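Local coordinates for protein sugar phosphate isomerase/epimerase (Parabacteroides distasonis, PDB 3OBE) that probably acts as an isomerase or epimerase on sugars or sugar phosphates, built on a xylose isomerase-like TIM barrel, at residues A[42-47]-A[286-291]; A[48-53]-A[293-298]; A[76-81]-A[123-128]; A[91-96]-A[273-278]; A[243-246]-A[250-253]. One frame throughout, in Å; residues are numbered along the deposited sequence.

Interaction 1: residues A[42-47]-A[286-291]; sequences LNRLAK and TQFEGV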
# COMPACT_ATOMS: atom_id res chain seq x y z
N LEU A 42 11.16 -12.48 10.53
CA LEU A 42 11.61 -12.20 9.16
C LEU A 42 12.04 -13.46 8.42
O LEU A 42 11.77 -13.62 7.23
CB LEU A 42 12.70 -11.12 9.14
CG LEU A 42 12.25 -9.72 9.60
CD1 LEU A 42 13.46 -8.76 9.87
CD2 LEU A 42 11.33 -9.04 8.62
N ASN A 43 12.71 -14.36 9.12
CA ASN A 43 13.09 -15.63 8.53
C ASN A 43 11.86 -16.44 8.14
O ASN A 43 11.78 -17.05 7.07
CB ASN A 43 13.95 -16.42 9.52
CG ASN A 43 14.51 -17.67 8.91
OD1 ASN A 43 15.36 -17.62 8.03
ND2 ASN A 43 14.03 -18.81 9.39
N ARG A 44 10.88 -16.45 9.02
CA ARG A 44 9.60 -17.11 8.73
C ARG A 44 8.93 -16.56 7.46
O ARG A 44 8.42 -17.33 6.61
CB ARG A 44 8.69 -16.90 9.94
CG ARG A 44 7.74 -17.99 10.13
CD ARG A 44 7.15 -18.03 11.56
NE ARG A 44 5.84 -18.64 11.46
CZ ARG A 44 4.96 -18.69 12.45
NH1 ARG A 44 5.23 -18.14 13.62
NH2 ARG A 44 3.80 -19.30 12.26
N LEU A 45 8.90 -15.24 7.34
CA LEU A 45 8.33 -14.60 6.16
C LEU A 45 9.10 -15.02 4.89
O LEU A 45 8.48 -15.38 3.86
CB LEU A 45 8.31 -13.12 6.34
CG LEU A 45 7.39 -12.61 7.44
CD1 LEU A 45 7.47 -11.10 7.50
CD2 LEU A 45 5.90 -13.05 7.16
N ALA A 46 10.42 -15.00 4.98
CA ALA A 46 11.27 -15.43 3.85
C ALA A 46 11.00 -16.88 3.49
O ALA A 46 10.84 -17.20 2.31
CB ALA A 46 12.80 -15.16 4.11
N LYS A 47 10.89 -17.74 4.50
CA LYS A 47 10.59 -19.17 4.26
C LYS A 47 9.22 -19.38 3.56
O LYS A 47 9.03 -20.26 2.72
CB LYS A 47 10.67 -19.95 5.59
N THR A 286 -3.37 -17.02 14.87
CA THR A 286 -2.30 -16.03 14.77
C THR A 286 -2.32 -15.33 13.42
O THR A 286 -2.68 -15.91 12.39
CB THR A 286 -0.90 -16.66 14.99
OG1 THR A 286 -0.60 -17.61 13.94
CG2 THR A 286 -0.79 -17.35 16.31
N GLN A 287 -1.83 -14.09 13.40
CA GLN A 287 -1.60 -13.42 12.13
C GLN A 287 -0.57 -14.14 11.30
O GLN A 287 -0.72 -14.22 10.08
CB GLN A 287 -1.22 -11.96 12.35
CG GLN A 287 -2.35 -11.13 12.98
CD GLN A 287 -3.59 -11.13 12.11
OE1 GLN A 287 -4.53 -11.87 12.37
NE2 GLN A 287 -3.59 -10.30 11.09
N PHE A 288 0.46 -14.71 11.95
CA PHE A 288 1.46 -15.48 11.16
C PHE A 288 0.82 -16.57 10.36
O PHE A 288 1.17 -16.77 9.21
CB PHE A 288 2.60 -16.03 12.00
CG PHE A 288 3.84 -15.22 11.88
CD1 PHE A 288 4.57 -15.23 10.71
CD2 PHE A 288 4.27 -14.43 12.92
CE1 PHE A 288 5.72 -14.49 10.59
CE2 PHE A 288 5.43 -13.66 12.79
CZ PHE A 288 6.14 -13.71 11.62
N GLU A 289 -0.11 -17.31 10.97
CA GLU A 289 -0.81 -18.36 10.24
C GLU A 289 -1.48 -17.85 9.00
O GLU A 289 -1.33 -18.42 7.93
CB GLU A 289 -1.81 -19.09 11.13
CG GLU A 289 -2.50 -20.22 10.32
CD GLU A 289 -3.58 -20.95 11.06
OE1 GLU A 289 -3.77 -20.69 12.27
OE2 GLU A 289 -4.27 -21.76 10.37
N GLY A 290 -2.22 -16.77 9.14
CA GLY A 290 -2.97 -16.19 8.01
C GLY A 290 -2.05 -15.68 6.92
O GLY A 290 -2.28 -15.91 5.74
N VAL A 291 -0.93 -15.13 7.36
CA VAL A 291 0.08 -14.61 6.44
C VAL A 291 0.78 -15.76 5.70
O VAL A 291 1.00 -15.70 4.50
CB VAL A 291 1.06 -13.69 7.22
CG1 VAL A 291 2.33 -13.52 6.49
CG2 VAL A 291 0.34 -12.33 7.54
O HOH W 1 1.55 -19.33 14.06
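Arg-44 and Phe-288 join two outer helices of the TIM barrel, 38-48 and 287-300, whose segments here run nearly parallel at 22° with their axes 11.2 Å apart. The main contact is a stack. The guanidinium plane of Arg-44 stacks over one face of the Phe-288 ring, the two centres 4.3 Å apart and the planes only 10° from each other; the group is displaced toward the root of the ring, so that Phe-288 CB sits under one guanidinium face. Because the arginine is extended from CG to NE, its aliphatic part also crosses the same aromatic surface, and CD makes a CH-pi contact 4.2 Å from the Phe-288 ring centroid. Apolar packing continues inward. Leu-45, running at about a right angle to Phe-288, puts its CD2 methyl 3.7 Å from Phe-288 CE1, and the same methyl is 3.7 Å from Val-291 CG1. Leu-45 and Val-291 both also rest on Leu-25 of strand 24-26 and Leu-30 of the following loop. Polar links lie toward the solvent side, where Arg-44 is exposed. Arg-44 NE forms a salt bridge with Glu-292, which probably helps hold the guanidinium over the ring. Thr-286, the N-cap of helix 287-300, accepts a hydrogen bond from Glu-289 N at its OG1, 3.0 Å away. One water spans the helices, accepting from Arg-44 NH2 at 2.9 Å and bonding Thr-286 OG1 at 2.8 Å.

Interaction 2: residues A[48-53]-A[293-298]; sequences AGYTDL and KSAAYL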
# COMPACT_ATOMS: atom_id res chain seq x y z
N ALA A 48 8.26 -18.52 3.87
CA ALA A 48 6.93 -18.60 3.22
C ALA A 48 6.90 -18.08 1.80
O ALA A 48 5.91 -18.29 1.07
CB ALA A 48 5.88 -17.86 4.05
N GLY A 49 7.95 -17.38 1.39
CA GLY A 49 8.04 -16.87 0.04
C GLY A 49 7.92 -15.38 -0.13
O GLY A 49 8.01 -14.88 -1.26
N TYR A 50 7.71 -14.64 0.97
CA TYR A 50 7.72 -13.19 0.86
C TYR A 50 9.10 -12.69 0.48
O TYR A 50 10.11 -13.19 0.99
CB TYR A 50 7.21 -12.49 2.14
CG TYR A 50 5.73 -12.75 2.38
CD1 TYR A 50 4.73 -12.04 1.65
CD2 TYR A 50 5.31 -13.72 3.29
CE1 TYR A 50 3.41 -12.27 1.84
CE2 TYR A 50 3.95 -13.96 3.49
CZ TYR A 50 3.00 -13.25 2.76
OH TYR A 50 1.66 -13.49 2.90
N THR A 51 9.13 -11.72 -0.42
CA THR A 51 10.36 -11.09 -0.91
C THR A 51 10.45 -9.59 -0.50
O THR A 51 11.56 -9.05 -0.37
CB THR A 51 10.49 -11.19 -2.47
OG1 THR A 51 9.34 -10.57 -3.05
CG2 THR A 51 10.61 -12.67 -2.91
N ASP A 52 9.31 -8.96 -0.28
CA ASP A 52 9.21 -7.54 -0.14
C ASP A 52 8.33 -7.18 1.05
O ASP A 52 7.35 -7.87 1.31
CB ASP A 52 8.56 -6.97 -1.39
CG ASP A 52 9.52 -6.88 -2.53
OD1 ASP A 52 9.88 -7.94 -3.12
OD2 ASP A 52 9.96 -5.74 -2.81
N LEU A 53 8.69 -6.11 1.73
CA LEU A 53 7.89 -5.56 2.83
C LEU A 53 7.45 -4.15 2.53
O LEU A 53 8.23 -3.34 2.00
CB LEU A 53 8.70 -5.55 4.12
CG LEU A 53 9.23 -6.91 4.61
CD1 LEU A 53 10.01 -6.76 5.98
CD2 LEU A 53 8.15 -7.98 4.73
N LYS A 293 -0.46 -18.91 5.20
CA LYS A 293 -1.46 -19.55 4.36
C LYS A 293 -1.80 -18.71 3.13
O LYS A 293 -2.02 -19.27 2.05
CB LYS A 293 -2.71 -19.91 5.15
CG LYS A 293 -2.43 -21.18 6.01
CD LYS A 293 -3.58 -21.67 6.78
CE LYS A 293 -3.22 -23.08 7.27
NZ LYS A 293 -3.75 -23.38 8.55
N SER A 294 -1.76 -17.40 3.27
CA SER A 294 -1.93 -16.45 2.14
C SER A 294 -0.80 -16.63 1.16
O SER A 294 -1.02 -16.77 -0.07
CB SER A 294 -2.04 -15.01 2.63
OG SER A 294 -3.18 -14.85 3.46
N ALA A 295 0.40 -16.72 1.70
CA ALA A 295 1.59 -16.93 0.87
C ALA A 295 1.45 -18.25 0.13
O ALA A 295 1.77 -18.29 -1.06
CB ALA A 295 2.91 -16.90 1.71
N ALA A 296 0.99 -19.30 0.81
CA ALA A 296 0.87 -20.63 0.20
C ALA A 296 -0.09 -20.59 -1.02
O ALA A 296 0.18 -21.21 -2.08
CB ALA A 296 0.45 -21.72 1.26
N TYR A 297 -1.16 -19.84 -0.90
CA TYR A 297 -2.13 -19.68 -2.01
C TYR A 297 -1.49 -18.99 -3.20
O TYR A 297 -1.63 -19.42 -4.35
CB TYR A 297 -3.32 -18.87 -1.51
CG TYR A 297 -4.32 -18.47 -2.57
CD1 TYR A 297 -5.28 -19.35 -3.05
CD2 TYR A 297 -4.31 -17.17 -3.08
CE1 TYR A 297 -6.19 -18.95 -3.99
CE2 TYR A 297 -5.23 -16.76 -3.98
CZ TYR A 297 -6.15 -17.65 -4.45
OH TYR A 297 -7.08 -17.20 -5.38
N LEU A 298 -0.79 -17.91 -2.92
CA LEU A 298 -0.26 -17.08 -4.01
C LEU A 298 0.90 -17.81 -4.69
O LEU A 298 1.07 -17.72 -5.91
CB LEU A 298 0.20 -15.74 -3.47
CG LEU A 298 -0.93 -14.82 -2.98
CD1 LEU A 298 -0.33 -13.57 -2.32
CD2 LEU A 298 -1.93 -14.43 -4.15
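Tyr-50 and Ala-48 close on one methyl group, the CB of Ala-295, where the end of helix 38-48 and the residues after it meet helix 287-300. From Tyr-50 CB, the ring root CG stands anti to the carbonyl carbon (chi1 -67°), a setting that carries the ring across to the helix although the side chain does not start out in that direction. CD2 of Tyr-50 lies by Leu-45 CD2, and Met-23 also touches the side chain. Farther out, CE2 of Tyr-50 reaches the Ala-295 CB methyl at 3.6 Å and CZ is 3.8 Å from the same carbon, the methyl lying oblique to the ring; CE1 and OH lie by Val-276. At the tip, Tyr-50 OH passes 4.0 Å from Ser-294 CB. It is 3.7 Å from Ala-295 N, too far for a bond; the hydroxyl instead bonds the carbonyl oxygen of Val-291, which gives this otherwise apolar buried ring a polar hold on the helix. On another flank of the methyl, Ala-48 O is 3.4 Å from Ala-295 CB, and the two CB atoms of Ala-48 and Ala-295 are 3.9 Å apart. Gly-49, with a phi of 110°, ends helix 38-48 in a Schellman motif and turns the chain toward strand 52-55. The arrangement is that of a helix-to-strand connection in a TIM barrel, here packed against the last helix of the ring.

Interaction 3: residues A[76-81]-A[123-128]; sequences IASKDY and HAELGV. With EOH (ethanol), chain G.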
# COMPACT_ATOMS: atom_id res chain seq x y z
N ILE A 76 13.23 2.40 15.68
CA ILE A 76 14.39 1.95 14.89
C ILE A 76 14.70 2.95 13.77
O ILE A 76 13.78 3.46 13.10
CB ILE A 76 14.20 0.49 14.38
CG1 ILE A 76 15.55 -0.07 13.86
CG2 ILE A 76 13.12 0.38 13.34
CD1 ILE A 76 15.49 -1.52 13.44
N ALA A 77 16.00 3.23 13.61
CA ALA A 77 16.53 4.04 12.52
C ALA A 77 16.48 3.24 11.22
O ALA A 77 16.53 2.01 11.25
CB ALA A 77 17.98 4.45 12.80
N SER A 78 16.44 3.96 10.10
CA SER A 78 16.42 3.36 8.77
C SER A 78 17.55 2.38 8.52
O SER A 78 17.33 1.30 8.00
CB SER A 78 16.52 4.45 7.71
OG SER A 78 15.33 5.19 7.69
N LYS A 79 18.77 2.77 8.84
CA LYS A 79 19.92 1.89 8.61
C LYS A 79 19.75 0.53 9.33
O LYS A 79 20.05 -0.53 8.75
CB LYS A 79 21.21 2.56 9.06
CG LYS A 79 22.46 1.71 8.85
CD LYS A 79 23.71 2.46 9.32
CE LYS A 79 24.92 1.56 9.21
NZ LYS A 79 25.05 0.73 10.42
N ASP A 80 19.32 0.57 10.59
CA ASP A 80 19.17 -0.68 11.36
C ASP A 80 17.99 -1.48 10.83
O ASP A 80 18.02 -2.71 10.83
CB ASP A 80 18.96 -0.36 12.83
CG ASP A 80 20.12 0.44 13.41
OD1 ASP A 80 21.28 0.01 13.26
OD2 ASP A 80 19.88 1.53 13.96
N TYR A 81 16.94 -0.77 10.41
CA TYR A 81 15.78 -1.46 9.87
C TYR A 81 16.20 -2.19 8.59
O TYR A 81 15.98 -3.39 8.45
CB TYR A 81 14.68 -0.47 9.53
CG TYR A 81 13.27 -0.96 9.69
CD1 TYR A 81 12.93 -2.33 9.64
CD2 TYR A 81 12.26 -0.04 9.90
CE1 TYR A 81 11.61 -2.74 9.80
CE2 TYR A 81 10.96 -0.44 10.08
CZ TYR A 81 10.63 -1.77 10.02
OH TYR A 81 9.30 -2.10 10.19
N HIS A 123 13.47 7.99 3.92
CA HIS A 123 13.10 6.80 3.17
C HIS A 123 14.11 6.52 2.06
O HIS A 123 14.26 5.34 1.65
CB HIS A 123 11.67 6.92 2.59
CG HIS A 123 10.59 6.66 3.61
ND1 HIS A 123 10.27 7.59 4.59
CD2 HIS A 123 9.82 5.58 3.85
CE1 HIS A 123 9.33 7.09 5.36
NE2 HIS A 123 9.01 5.88 4.92
N ALA A 124 14.85 7.53 1.61
CA ALA A 124 15.97 7.27 0.66
C ALA A 124 17.04 6.45 1.38
O ALA A 124 17.61 5.47 0.83
CB ALA A 124 16.50 8.60 0.09
N GLU A 125 17.31 6.80 2.62
CA GLU A 125 18.23 6.01 3.44
C GLU A 125 17.75 4.56 3.59
O GLU A 125 18.56 3.62 3.55
CB GLU A 125 18.37 6.60 4.86
CG GLU A 125 19.02 7.93 5.09
CD GLU A 125 18.94 8.33 6.62
OE1 GLU A 125 17.92 8.04 7.29
OE2 GLU A 125 19.91 8.88 7.15
N LEU A 126 16.44 4.40 3.79
CA LEU A 126 15.81 3.10 4.00
C LEU A 126 15.87 2.25 2.71
O LEU A 126 15.89 1.03 2.80
CB LEU A 126 14.37 3.29 4.46
CG LEU A 126 13.55 2.10 4.97
CD1 LEU A 126 14.22 1.48 6.22
CD2 LEU A 126 12.10 2.52 5.23
N GLY A 127 15.93 2.92 1.54
CA GLY A 127 16.09 2.28 0.24
C GLY A 127 14.79 1.81 -0.38
O GLY A 127 14.80 0.93 -1.25
N VAL A 128 13.67 2.40 0.03
CA VAL A 128 12.37 2.03 -0.56
C VAL A 128 12.23 2.51 -1.99
O VAL A 128 12.89 3.47 -2.42
CB VAL A 128 11.17 2.60 0.26
CG1 VAL A 128 11.26 2.08 1.75
CG2 VAL A 128 11.08 4.16 0.14
C1 EOH G . 7.21 -0.21 12.30
C2 EOH G . 7.24 -1.38 13.24
O EOH G . 7.91 -0.43 11.10
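The first turn of helix 78-87 meets the last turn of helix 109-126 so closely that the CA atoms of Ser-78 and Leu-126 are 4.8 Å apart; Ala-77 is the N-cap of one helix, while Gly-127, with a phi of 85°, takes the chain out of the other. Ser-78, pointing across the gap, makes the close approach possible. Its OG, anti to the carbonyl carbon (chi1 -70°), bonds the carbonyl oxygen of Ile-122 in the facing helix, so the small buried hydroxyl is satisfied where the backbones come together. Ser-78 OG also passes 3.9 Å from Leu-126 CB. Toward the surface, the extended Glu-125 runs alongside, but its OE1 stays 3.9 Å from Ser-78 OG and makes no hydrogen bond there. Leu-126 fills the inner side: its CD1 methyl lies 3.6 Å from Ser-78 O and 3.9 Å from Tyr-81 CB, slotted against the first helical turn. Leu-126 and Tyr-81 both pack further down on Ile-55 and Ile-92. An ethanol, probably from the crystallisation liquor, lies in the ring plane at the tip of Tyr-81; its modelled separation is too short for its exact placement to be trusted. Helix 78-87 links the parallel neighbours 52-55 and 91-95 in a beta-alpha-beta crossover, and its packing beside helix 109-126 is that of adjacent helices in the outer layer of a TIM barrel.

Interaction 4: residues A[91-96]-A[273-278]; sequences RISSSH and GYYVEL. With EOH (ethanol), chain D; EOH (ethanol), chain H; EOH (ethanol), chain E.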
# COMPACT_ATOMS: atom_id res chain seq x y z
N ARG A 91 13.39 -7.26 1.26
CA ARG A 91 13.67 -5.90 0.97
C ARG A 91 12.48 -5.07 1.42
O ARG A 91 11.34 -5.42 1.09
CB ARG A 91 13.90 -5.74 -0.51
CG ARG A 91 14.00 -4.31 -0.97
CD ARG A 91 14.32 -4.11 -2.49
NE ARG A 91 14.33 -2.65 -2.64
CZ ARG A 91 13.54 -1.93 -3.42
NH1 ARG A 91 12.74 -2.51 -4.33
NH2 ARG A 91 13.60 -0.61 -3.34
N ILE A 92 12.76 -3.97 2.12
CA ILE A 92 11.73 -2.94 2.39
C ILE A 92 11.58 -2.09 1.12
O ILE A 92 12.47 -1.26 0.83
CB ILE A 92 12.08 -2.02 3.60
CG1 ILE A 92 12.39 -2.85 4.84
CG2 ILE A 92 10.92 -1.05 3.84
CD1 ILE A 92 13.02 -2.05 6.02
N SER A 93 10.49 -2.29 0.40
CA SER A 93 10.24 -1.63 -0.86
C SER A 93 9.18 -0.57 -0.84
O SER A 93 9.15 0.27 -1.76
CB SER A 93 10.02 -2.63 -1.96
OG SER A 93 9.05 -3.63 -1.69
N SER A 94 8.35 -0.54 0.22
CA SER A 94 7.37 0.47 0.39
C SER A 94 7.16 0.82 1.86
O SER A 94 7.64 0.11 2.74
CB SER A 94 6.07 0.02 -0.30
OG SER A 94 5.09 1.03 -0.32
N SER A 95 6.41 1.87 2.10
CA SER A 95 6.16 2.37 3.43
C SER A 95 4.87 3.16 3.41
O SER A 95 4.65 3.96 2.52
CB SER A 95 7.33 3.24 3.85
OG SER A 95 7.05 3.89 5.08
N HIS A 96 4.02 2.89 4.38
CA HIS A 96 2.80 3.66 4.60
C HIS A 96 3.05 4.77 5.64
O HIS A 96 3.51 4.48 6.78
CB HIS A 96 1.71 2.75 5.16
CG HIS A 96 0.89 2.06 4.12
ND1 HIS A 96 -0.34 1.53 4.40
CD2 HIS A 96 1.09 1.88 2.79
CE1 HIS A 96 -0.83 0.98 3.31
NE2 HIS A 96 -0.02 1.23 2.30
N GLY A 273 4.10 -4.23 -8.46
CA GLY A 273 4.09 -5.21 -7.39
C GLY A 273 2.87 -5.08 -6.53
O GLY A 273 1.93 -4.28 -6.81
N TYR A 274 2.84 -5.92 -5.51
CA TYR A 274 1.74 -5.95 -4.59
C TYR A 274 2.13 -6.32 -3.17
O TYR A 274 3.14 -7.00 -2.93
CB TYR A 274 0.65 -6.91 -5.07
CG TYR A 274 1.05 -8.38 -5.01
CD1 TYR A 274 0.84 -9.14 -3.88
CD2 TYR A 274 1.63 -8.99 -6.13
CE1 TYR A 274 1.20 -10.48 -3.85
CE2 TYR A 274 2.04 -10.31 -6.07
CZ TYR A 274 1.80 -11.04 -4.95
OH TYR A 274 2.17 -12.38 -4.98
N TYR A 275 1.32 -5.88 -2.23
CA TYR A 275 1.51 -6.22 -0.84
C TYR A 275 0.24 -6.83 -0.28
O TYR A 275 -0.86 -6.27 -0.43
CB TYR A 275 1.91 -4.99 -0.01
CG TYR A 275 3.16 -4.38 -0.56
CD1 TYR A 275 4.42 -4.81 -0.17
CD2 TYR A 275 3.09 -3.35 -1.51
CE1 TYR A 275 5.59 -4.25 -0.72
CE2 TYR A 275 4.23 -2.82 -2.08
CZ TYR A 275 5.47 -3.25 -1.67
OH TYR A 275 6.60 -2.71 -2.26
N VAL A 276 0.42 -7.99 0.36
CA VAL A 276 -0.62 -8.64 1.12
C VAL A 276 -0.89 -7.90 2.44
O VAL A 276 0.05 -7.46 3.13
CB VAL A 276 -0.20 -10.11 1.43
CG1 VAL A 276 -1.16 -10.79 2.37
CG2 VAL A 276 -0.06 -10.91 0.11
N GLU A 277 -2.15 -7.82 2.81
CA GLU A 277 -2.52 -7.36 4.14
C GLU A 277 -3.64 -8.22 4.70
O GLU A 277 -4.55 -8.62 3.97
CB GLU A 277 -2.94 -5.90 4.16
CG GLU A 277 -3.18 -5.38 5.61
CD GLU A 277 -3.09 -3.88 5.79
OE1 GLU A 277 -2.79 -3.16 4.82
OE2 GLU A 277 -3.29 -3.45 6.96
N LEU A 278 -3.57 -8.48 6.00
CA LEU A 278 -4.63 -9.12 6.76
C LEU A 278 -4.98 -8.28 7.97
O LEU A 278 -4.11 -7.72 8.62
CB LEU A 278 -4.25 -10.50 7.27
CG LEU A 278 -4.25 -11.70 6.34
CD1 LEU A 278 -3.25 -11.60 5.22
CD2 LEU A 278 -4.10 -13.04 7.13
C1 EOH D . 6.37 -7.24 -4.49
C2 EOH D . 6.37 -5.79 -4.00
O EOH D . 5.28 -7.65 -5.31
C1 EOH H . -0.43 0.89 7.87
C2 EOH H . -0.68 1.48 9.26
O EOH H . -1.00 1.69 6.82
C1 EOH E . 8.89 -2.89 -6.43
C2 EOH E . 7.59 -2.36 -5.84
O EOH E . 10.01 -2.42 -5.71
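Tyr-275 reaches across the barrel interior to Ser-93 and Ser-94, spanning two strands that are not neighbours: the CA atoms of Ser-94 and Tyr-275 are 9.0 Å apart. The tight part lies at the phenol end. Tyr-275 OH donates to Ser-93 OG over 2.7 Å, with the serine oxygen in the plane of the ring at its edge. Ser-93 holds OG between its backbone N and carbonyl carbon (chi1 52°), where the hydroxyl faces the phenol and also bonds Asp-52 OD2. Beside it, Ser-94 CB packs 3.4 Å from Tyr-275 OH, while Ser-94 OG turns off to Glu-54 OE2. Away from this point the two segments no longer touch, and ethanol molecules, probably from the crystallisation liquor, lie beside them. One has its C2 atom 3.5 Å from Tyr-275 OH and its oxygen 3.0 Å from Tyr-274 N, the N-H pointing almost straight at it. A second takes only a weak bond from Arg-91 NH1. At the other end of the strands, the oxygen of a third lies in the imidazole plane at His-96 ND1, modelled implausibly close, so its exact position is doubtful; His-96 NE2 bonds Glu-216. The chemistry implies a polar barrel interior: the chain of bonds from Tyr-275 through Ser-93 to Asp-52 probably holds the phenol in place and may be polarised by the carboxylate.

Interaction 5: residues A[243-246]-A[250-253]; sequences LHIK and IIGD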
# COMPACT_ATOMS: atom_id res chain seq x y z
N LEU A 243 -0.86 -2.99 -5.99
CA LEU A 243 -2.07 -3.42 -5.34
C LEU A 243 -1.79 -3.71 -3.88
O LEU A 243 -0.68 -4.15 -3.52
CB LEU A 243 -2.63 -4.71 -5.94
CG LEU A 243 -2.89 -4.74 -7.46
CD1 LEU A 243 -3.36 -6.13 -7.97
CD2 LEU A 243 -3.86 -3.61 -7.86
N HIS A 244 -2.84 -3.57 -3.08
CA HIS A 244 -2.96 -4.34 -1.85
C HIS A 244 -3.83 -5.55 -2.13
O HIS A 244 -4.94 -5.41 -2.71
CB HIS A 244 -3.54 -3.54 -0.71
CG HIS A 244 -2.50 -3.04 0.23
ND1 HIS A 244 -2.70 -2.89 1.58
CD2 HIS A 244 -1.24 -2.61 -0.01
CE1 HIS A 244 -1.61 -2.42 2.15
NE2 HIS A 244 -0.70 -2.21 1.20
N ILE A 245 -3.32 -6.72 -1.76
CA ILE A 245 -4.03 -7.97 -1.88
C ILE A 245 -4.52 -8.34 -0.49
O ILE A 245 -3.72 -8.61 0.43
CB ILE A 245 -3.13 -9.09 -2.52
CG1 ILE A 245 -2.80 -8.72 -3.98
CG2 ILE A 245 -3.78 -10.49 -2.39
CD1 ILE A 245 -4.05 -8.71 -4.93
N LYS A 246 -5.84 -8.28 -0.35
CA LYS A 246 -6.54 -8.44 0.90
C LYS A 246 -7.83 -9.21 0.63
O LYS A 246 -8.39 -9.15 -0.47
CB LYS A 246 -6.84 -7.08 1.55
CG LYS A 246 -7.51 -7.27 2.95
CD LYS A 246 -7.74 -6.01 3.66
CE LYS A 246 -8.37 -6.28 5.01
NZ LYS A 246 -9.54 -7.23 4.97
N ILE A 250 -7.51 -15.02 5.20
CA ILE A 250 -6.53 -15.68 4.32
C ILE A 250 -6.85 -15.40 2.86
O ILE A 250 -7.99 -15.52 2.42
CB ILE A 250 -6.47 -17.17 4.54
CG1 ILE A 250 -5.79 -17.49 5.86
CG2 ILE A 250 -5.63 -17.89 3.42
CD1 ILE A 250 -6.15 -18.92 6.38
N ILE A 251 -5.84 -14.97 2.12
CA ILE A 251 -6.04 -14.67 0.71
C ILE A 251 -6.54 -15.88 -0.05
O ILE A 251 -5.94 -16.99 -0.01
CB ILE A 251 -4.76 -14.11 0.05
CG1 ILE A 251 -4.22 -12.90 0.82
CG2 ILE A 251 -4.97 -13.83 -1.44
CD1 ILE A 251 -5.18 -11.67 0.96
N GLY A 252 -7.68 -15.69 -0.72
CA GLY A 252 -8.31 -16.73 -1.53
C GLY A 252 -9.19 -17.74 -0.81
O GLY A 252 -9.58 -18.77 -1.40
N ASP A 253 -9.52 -17.47 0.46
CA ASP A 253 -10.24 -18.40 1.33
C ASP A 253 -11.75 -18.08 1.47
O ASP A 253 -12.49 -18.86 2.06
CB ASP A 253 -9.52 -18.43 2.70
CG ASP A 253 -9.93 -19.61 3.59
OD1 ASP A 253 -10.17 -20.71 3.06
OD2 ASP A 253 -9.94 -19.46 4.84
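Residues 243-246 lie on the C-terminal part of strand 240-245 of the TIM barrel, and the chain folds back through 250-253, a type II beta turn that brings the CA of Ile-251 to 6.3 Å from that of Lys-246. The turn is closed by Asp-253 N bonding Ile-250 O over 3.2 Å, with Gly-252 at its third position taking the positive phi (83°) that this turn type calls for. At the second position, Ile-251 points at the strand end and makes the whole contact. Its side chain crosses that of Ile-245 at about a right angle, so the methyl CG2 of Ile-245 fits between two branches of its partner, 3.7 Å from Ile-251 CG2 and 3.8 Å from Ile-251 CD1. The end of the Ile-245 side chain leads away from the turn, and the side chain also packs on Phe-259 and Phe-263 of helix 259-269. Ile-251 itself is walled in by Val-276, Tyr-297 and Leu-298, and its backbone N bonds Ser-294 OG, so the turn is held against helix 287-300 as well as the strand. Lys-246 meets the turn through its backbone alone; its extended chain leads away to a salt bridge with Glu-279 and a cation-pi contact with Tyr-220. CG1 of Ile-251 stands anti to the carbonyl carbon (chi1 -54°), and the bend at chi2 (-59°) then brings CD1 onto the strand backbone, 3.5 Å from Lys-246 CA and 3.4 Å from Ile-245 O.

In the fold
Interaction 4 lies nearest the centre of the chain, inside the barrel, and works through hydroxyls and carboxylates. Interactions 1, 2 and 3 belong to the outer layer: a cationic stack with apolar packing in 1, alanine and tyrosine packing in 2, a serine at a close helix approach with leucine packing in 3. Interactions 1 and 2 follow the same helix, 287-300, and Leu-42 packed on Leu-53 joins them; interaction 1 reaches the surface with its stacked arginine. Interaction 5 packs a loop on strand 240-245, neighbour of strand 273-276 used by interaction 4. Interaction 3 sits across the chain's centre from interaction 5, with Glu-125 exposed, and meets interaction 4 through His-123 and Ser-95.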